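Long-range contact in Pcza361.24 (Amycolatopsis orientalis, PDB 3G2M), which probably transfers a methyl group from S-adenosyl-L-methionine to an amine nitrogen of glycopeptide antibiotics during their biosynthesis: residues A[66-79]-A[94-106]. Residues are numbered along the deposited sequence; the frame is centred on the assembly and turned at random.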
loop_
_atom_site.group_PDB
_atom_site.type_symbol
_atom_site.label_atom_id
_atom_site.label_comp_id
_atom_site.label_asym_id
_atom_site.label_seq_id
_atom_site.Cartn_x
_atom_site.Cartn_y
_atom_site.Cartn_z
ATOM N N ALA A 66 -1.133 19.015 -20.654
ATOM C CA ALA A 66 0.160 18.901 -19.989
ATOM C C ALA A 66 0.543 20.220 -19.326
ATOM O O ALA A 66 0.800 21.219 -20.008
ATOM C CB ALA A 66 1.237 18.457 -20.982
ATOM N N ASP A 67 0.557 20.223 -17.994
ATOM C CA ASP A 67 0.954 21.413 -17.240
ATOM C C ASP A 67 1.553 21.089 -15.871
ATOM O O ASP A 67 1.028 21.491 -14.822
ATOM C CB ASP A 67 -0.194 22.421 -17.118
ATOM C CG ASP A 67 0.301 23.860 -17.103
ATOM O OD1 ASP A 67 1.538 24.064 -17.078
ATOM O OD2 ASP A 67 -0.541 24.785 -17.125
ATOM N N GLY A 68 2.661 20.355 -15.906
ATOM C CA GLY A 68 3.501 20.144 -14.736
ATOM C C GLY A 68 4.694 21.076 -14.815
ATOM O O GLY A 68 5.831 20.666 -14.563
ATOM N N THR A 69 4.429 22.330 -15.184
ATOM C CA THR A 69 5.471 23.348 -15.329
ATOM C C THR A 69 6.169 23.638 -14.006
ATOM O O THR A 69 7.389 23.768 -13.967
ATOM C CB THR A 69 4.918 24.673 -15.921
ATOM O OG1 THR A 69 3.608 24.927 -15.397
ATOM C CG2 THR A 69 4.852 24.597 -17.446
ATOM N N SER A 70 5.389 23.730 -12.930
ATOM C CA SER A 70 5.928 23.956 -11.590
ATOM C C SER A 70 6.743 22.760 -11.108
ATOM O O SER A 70 7.749 22.919 -10.414
ATOM C CB SER A 70 4.801 24.241 -10.599
ATOM O OG SER A 70 4.143 25.452 -10.917
ATOM N N GLU A 71 6.292 21.563 -11.472
ATOM C CA GLU A 71 6.976 20.333 -11.091
ATOM C C GLU A 71 8.330 20.232 -11.787
ATOM O O GLU A 71 9.347 19.991 -11.136
ATOM C CB GLU A 71 6.107 19.108 -11.395
ATOM C CG GLU A 71 6.690 17.812 -10.871
ATOM C CD GLU A 71 5.880 16.585 -11.244
ATOM O OE1 GLU A 71 4.717 16.722 -11.682
ATOM O OE2 GLU A 71 6.418 15.468 -11.090
ATOM N N ALA A 72 8.342 20.436 -13.104
ATOM C CA ALA A 72 9.582 20.390 -13.880
ATOM C C ALA A 72 10.592 21.419 -13.378
ATOM O O ALA A 72 11.791 21.136 -13.304
ATOM C CB ALA A 72 9.301 20.585 -15.367
ATOM N N ARG A 73 10.082 22.598 -13.023
ATOM C CA ARG A 73 10.863 23.670 -12.419
ATOM C C ARG A 73 11.540 23.218 -11.121
ATOM O O ARG A 73 12.716 23.520 -10.895
ATOM C CB ARG A 73 9.950 24.866 -12.142
ATOM C CG ARG A 73 10.644 26.212 -11.966
ATOM C CD ARG A 73 9.601 27.318 -11.839
ATOM N NE ARG A 73 8.775 27.145 -10.642
ATOM C CZ ARG A 73 7.489 27.482 -10.546
ATOM N NH1 ARG A 73 6.845 28.008 -11.584
ATOM N NH2 ARG A 73 6.840 27.276 -9.405
ATOM N N GLU A 74 10.804 22.494 -10.274
ATOM C CA GLU A 74 11.373 22.004 -9.017
ATOM C C GLU A 74 12.479 20.991 -9.254
ATOM O O GLU A 74 13.497 21.008 -8.559
ATOM C CB GLU A 74 10.308 21.431 -8.079
ATOM C CG GLU A 74 9.593 22.483 -7.239
ATOM C CD GLU A 74 10.498 23.234 -6.261
ATOM O OE1 GLU A 74 11.455 22.648 -5.703
ATOM O OE2 GLU A 74 10.230 24.427 -6.033
ATOM N N PHE A 75 12.277 20.119 -10.241
ATOM C CA PHE A 75 13.306 19.164 -10.638
ATOM C C PHE A 75 14.571 19.903 -11.071
ATOM O O PHE A 75 15.663 19.588 -10.600
ATOM C CB PHE A 75 12.804 18.228 -11.740
ATOM C CG PHE A 75 11.999 17.050 -11.229
ATOM C CD1 PHE A 75 12.615 16.015 -10.527
ATOM C CD2 PHE A 75 10.632 16.973 -11.462
ATOM C CE1 PHE A 75 11.875 14.925 -10.057
ATOM C CE2 PHE A 75 9.883 15.880 -10.996
ATOM C CZ PHE A 75 10.511 14.857 -10.301
ATOM N N ALA A 76 14.410 20.905 -11.935
ATOM C CA ALA A 76 15.533 21.731 -12.399
ATOM C C ALA A 76 16.247 22.448 -11.251
ATOM O O ALA A 76 17.478 22.457 -11.193
ATOM C CB ALA A 76 15.062 22.728 -13.441
ATOM N N THR A 77 15.468 23.034 -10.340
ATOM C CA THR A 77 15.998 23.748 -9.176
ATOM C C THR A 77 16.855 22.847 -8.284
ATOM O O THR A 77 17.931 23.249 -7.834
ATOM C CB THR A 77 14.850 24.377 -8.341
ATOM O OG1 THR A 77 14.150 25.339 -9.140
ATOM C CG2 THR A 77 15.381 25.062 -7.086
ATOM N N ARG A 78 16.374 21.630 -8.044
ATOM C CA ARG A 78 17.019 20.701 -7.114
ATOM C C ARG A 78 18.207 19.953 -7.717
ATOM O O ARG A 78 19.077 19.480 -6.981
ATOM C CB ARG A 78 15.995 19.714 -6.534
ATOM C CG ARG A 78 14.900 20.371 -5.689
ATOM C CD ARG A 78 15.462 21.016 -4.438
ATOM N NE ARG A 78 14.765 22.254 -4.108
ATOM C CZ ARG A 78 15.215 23.171 -3.252
ATOM N NH1 ARG A 78 16.369 22.997 -2.616
ATOM N NH2 ARG A 78 14.506 24.269 -3.030
ATOM N N THR A 79 18.246 19.853 -9.046
ATOM C CA THR A 79 19.348 19.178 -9.738
ATOM C C THR A 79 20.641 19.974 -9.640
ATOM O O THR A 79 21.692 19.420 -9.308
ATOM C CB THR A 79 19.041 18.940 -11.231
ATOM O OG1 THR A 79 18.498 20.139 -11.804
ATOM C CG2 THR A 79 18.059 17.785 -11.411
ATOM N N GLY A 94 5.600 13.208 -22.418
ATOM C CA GLY A 94 6.492 14.347 -22.276
ATOM C C GLY A 94 5.911 15.530 -21.526
ATOM O O GLY A 94 6.320 16.665 -21.755
ATOM N N ARG A 95 4.960 15.269 -20.634
ATOM C CA ARG A 95 4.416 16.307 -19.753
ATOM C C ARG A 95 5.542 17.058 -19.029
ATOM O O ARG A 95 5.473 18.279 -18.850
ATOM C CB ARG A 95 3.437 15.691 -18.748
ATOM C CG ARG A 95 2.669 16.702 -17.890
ATOM C CD ARG A 95 1.892 16.000 -16.783
ATOM N NE ARG A 95 2.758 15.163 -15.958
ATOM C CZ ARG A 95 3.210 15.489 -14.748
ATOM N NH1 ARG A 95 2.873 16.642 -14.184
ATOM N NH2 ARG A 95 3.998 14.648 -14.095
ATOM N N LEU A 96 6.582 16.328 -18.625
ATOM C CA LEU A 96 7.781 16.948 -18.056
ATOM C C LEU A 96 8.950 16.992 -19.040
ATOM O O LEU A 96 9.819 17.859 -18.932
ATOM C CB LEU A 96 8.224 16.237 -16.768
ATOM C CG LEU A 96 7.276 16.156 -15.569
ATOM C CD1 LEU A 96 7.990 15.455 -14.411
ATOM C CD2 LEU A 96 6.768 17.520 -15.135
ATOM N N THR A 97 8.971 16.060 -19.993
ATOM C CA THR A 97 10.100 15.941 -20.915
ATOM C C THR A 97 10.316 17.200 -21.755
ATOM O O THR A 97 11.450 17.634 -21.934
ATOM C CB THR A 97 9.960 14.746 -21.877
ATOM O OG1 THR A 97 9.434 13.611 -21.177
ATOM C CG2 THR A 97 11.316 14.386 -22.485
ATOM N N PHE A 98 9.233 17.770 -22.274
ATOM C CA PHE A 98 9.335 18.965 -23.112
ATOM C C PHE A 98 9.805 20.192 -22.315
ATOM O O PHE A 98 10.698 20.907 -22.774
ATOM C CB PHE A 98 8.038 19.208 -23.896
ATOM C CG PHE A 98 7.819 18.219 -25.013
ATOM C CD1 PHE A 98 8.401 18.419 -26.262
ATOM C CD2 PHE A 98 7.054 17.073 -24.808
ATOM C CE1 PHE A 98 8.214 17.499 -27.297
ATOM C CE2 PHE A 98 6.865 16.144 -25.833
ATOM C CZ PHE A 98 7.446 16.362 -27.081
ATOM N N PRO A 99 9.217 20.443 -21.124
ATOM C CA PRO A 99 9.852 21.401 -20.209
ATOM C C PRO A 99 11.343 21.139 -19.941
ATOM O O PRO A 99 12.121 22.091 -19.899
ATOM C CB PRO A 99 9.038 21.244 -18.926
ATOM C CG PRO A 99 7.691 20.845 -19.398
ATOM C CD PRO A 99 7.926 19.966 -20.592
ATOM N N PHE A 100 11.735 19.874 -19.759
ATOM C CA PHE A 100 13.147 19.529 -19.547
ATOM C C PHE A 100 14.020 19.869 -20.758
ATOM O O PHE A 100 15.118 20.402 -20.608
ATOM C CB PHE A 100 13.323 18.042 -19.200
ATOM C CG PHE A 100 12.846 17.664 -17.818
ATOM C CD1 PHE A 100 12.826 18.591 -16.778
ATOM C CD2 PHE A 100 12.445 16.352 -17.554
ATOM C CE1 PHE A 100 12.396 18.225 -15.497
ATOM C CE2 PHE A 100 12.011 15.972 -16.276
ATOM C CZ PHE A 100 11.986 16.905 -15.246
ATOM N N LEU A 101 13.529 19.548 -21.952
ATOM C CA LEU A 101 14.236 19.860 -23.192
ATOM C C LEU A 101 14.350 21.372 -23.400
ATOM O O LEU A 101 15.325 21.848 -23.979
ATOM C CB LEU A 101 13.542 19.206 -24.391
ATOM C CG LEU A 101 13.504 17.675 -24.432
ATOM C CD1 LEU A 101 12.442 17.193 -25.405
ATOM C CD2 LEU A 101 14.866 17.094 -24.775
ATOM N N ASP A 102 13.350 22.105 -22.911
ATOM C CA ASP A 102 13.322 23.572 -22.943
ATOM C C ASP A 102 14.384 24.216 -22.054
ATOM O O ASP A 102 14.686 25.401 -22.197
ATOM C CB ASP A 102 11.938 24.081 -22.529
ATOM C CG ASP A 102 10.918 23.990 -23.650
ATOM O OD1 ASP A 102 11.299 23.642 -24.792
ATOM O OD2 ASP A 102 9.728 24.277 -23.388
ATOM N N LEU A 103 14.934 23.433 -21.132
ATOM C CA LEU A 103 16.009 23.890 -20.261
ATOM C C LEU A 103 17.389 23.553 -20.834
ATOM O O LEU A 103 18.416 23.862 -20.221
ATOM C CB LEU A 103 15.840 23.302 -18.858
ATOM C CG LEU A 103 14.528 23.624 -18.132
ATOM C CD1 LEU A 103 14.302 22.656 -16.990
ATOM C CD2 LEU A 103 14.483 25.065 -17.631
ATOM N N GLY A 104 17.404 22.923 -22.006
ATOM C CA GLY A 104 18.650 22.582 -22.695
ATOM C C GLY A 104 19.145 21.163 -22.468
ATOM O O GLY A 104 20.131 20.740 -23.081
ATOM N N TRP A 105 18.451 20.432 -21.597
ATOM C CA TRP A 105 18.813 19.060 -21.223
ATOM C C TRP A 105 18.800 18.083 -22.397
ATOM O O TRP A 105 17.939 18.157 -23.269
ATOM C CB TRP A 105 17.840 18.532 -20.165
ATOM C CG TRP A 105 17.913 19.202 -18.818
ATOM C CD1 TRP A 105 18.579 20.358 -18.497
ATOM C CD2 TRP A 105 17.254 18.776 -17.622
ATOM N NE1 TRP A 105 18.391 20.660 -17.172
ATOM C CE2 TRP A 105 17.582 19.707 -16.608
ATOM C CE3 TRP A 105 16.424 17.688 -17.301
ATOM C CZ2 TRP A 105 17.109 19.587 -15.297
ATOM C CZ3 TRP A 105 15.956 17.565 -15.995
ATOM C CH2 TRP A 105 16.300 18.515 -15.008
ATOM N N GLU A 106 19.774 17.179 -22.407
ATOM C CA GLU A 106 19.670 15.947 -23.168
ATOM C C GLU A 106 18.878 14.987 -22.284
ATOM O O GLU A 106 19.232 14.786 -21.115
ATOM C CB GLU A 106 21.051 15.359 -23.439
ATOM C CG GLU A 106 21.902 16.130 -24.437
ATOM C CD GLU A 106 23.217 15.428 -24.706
ATOM O OE1 GLU A 106 24.266 15.930 -24.246
ATOM O OE2 GLU A 106 23.199 14.361 -25.359
#
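The side chain of Arg95, in the loop before helix 97-101, reaches Glu71 on helix 69-79. Its CB lies near the methyl of Ala66, and CG packs against it, 3.8 Å from Ala66 CB. A turn at chi3 (55°) then swings the guanidinium toward helix 69-79: NH1 passes 3.6 Å from Gly68 CA, and NH1 and NH2 both bond Glu71 OE1, at 3.1 Å from NH1 with an N-H...O angle of 152°. That oxygen lies in the guanidinium plane, yet both nitrogens approach from one face of the carboxylate, whose plane is turned 46° from the guanidinium. Glu71 OE2 is held separately by Ser157 and Ser189, which fixes the carboxylate at both oxygens. Arg95 and Ser157 bind S-adenosyl-L-methionine, so this salt bridge borders the cofactor site of the Rossmann-like methyltransferase fold, where helix 97-101 connects the parallel strands 86-89 and 107-111. At the start of helix 69-79, Leu96 CD2 packs 3.3 Å from Gly68 O. Farther along, the contact turns apolar. Leu96 CD1 meets Phe75 CE2 at 3.9 Å, Ala72 CB rests on Pro99 CB (3.6 Å), and Phe100 directs its ring edge at Phe75 CB. Ala76 CB touches Leu103 CD1 at 3.6 Å, beside the Trp105 indole.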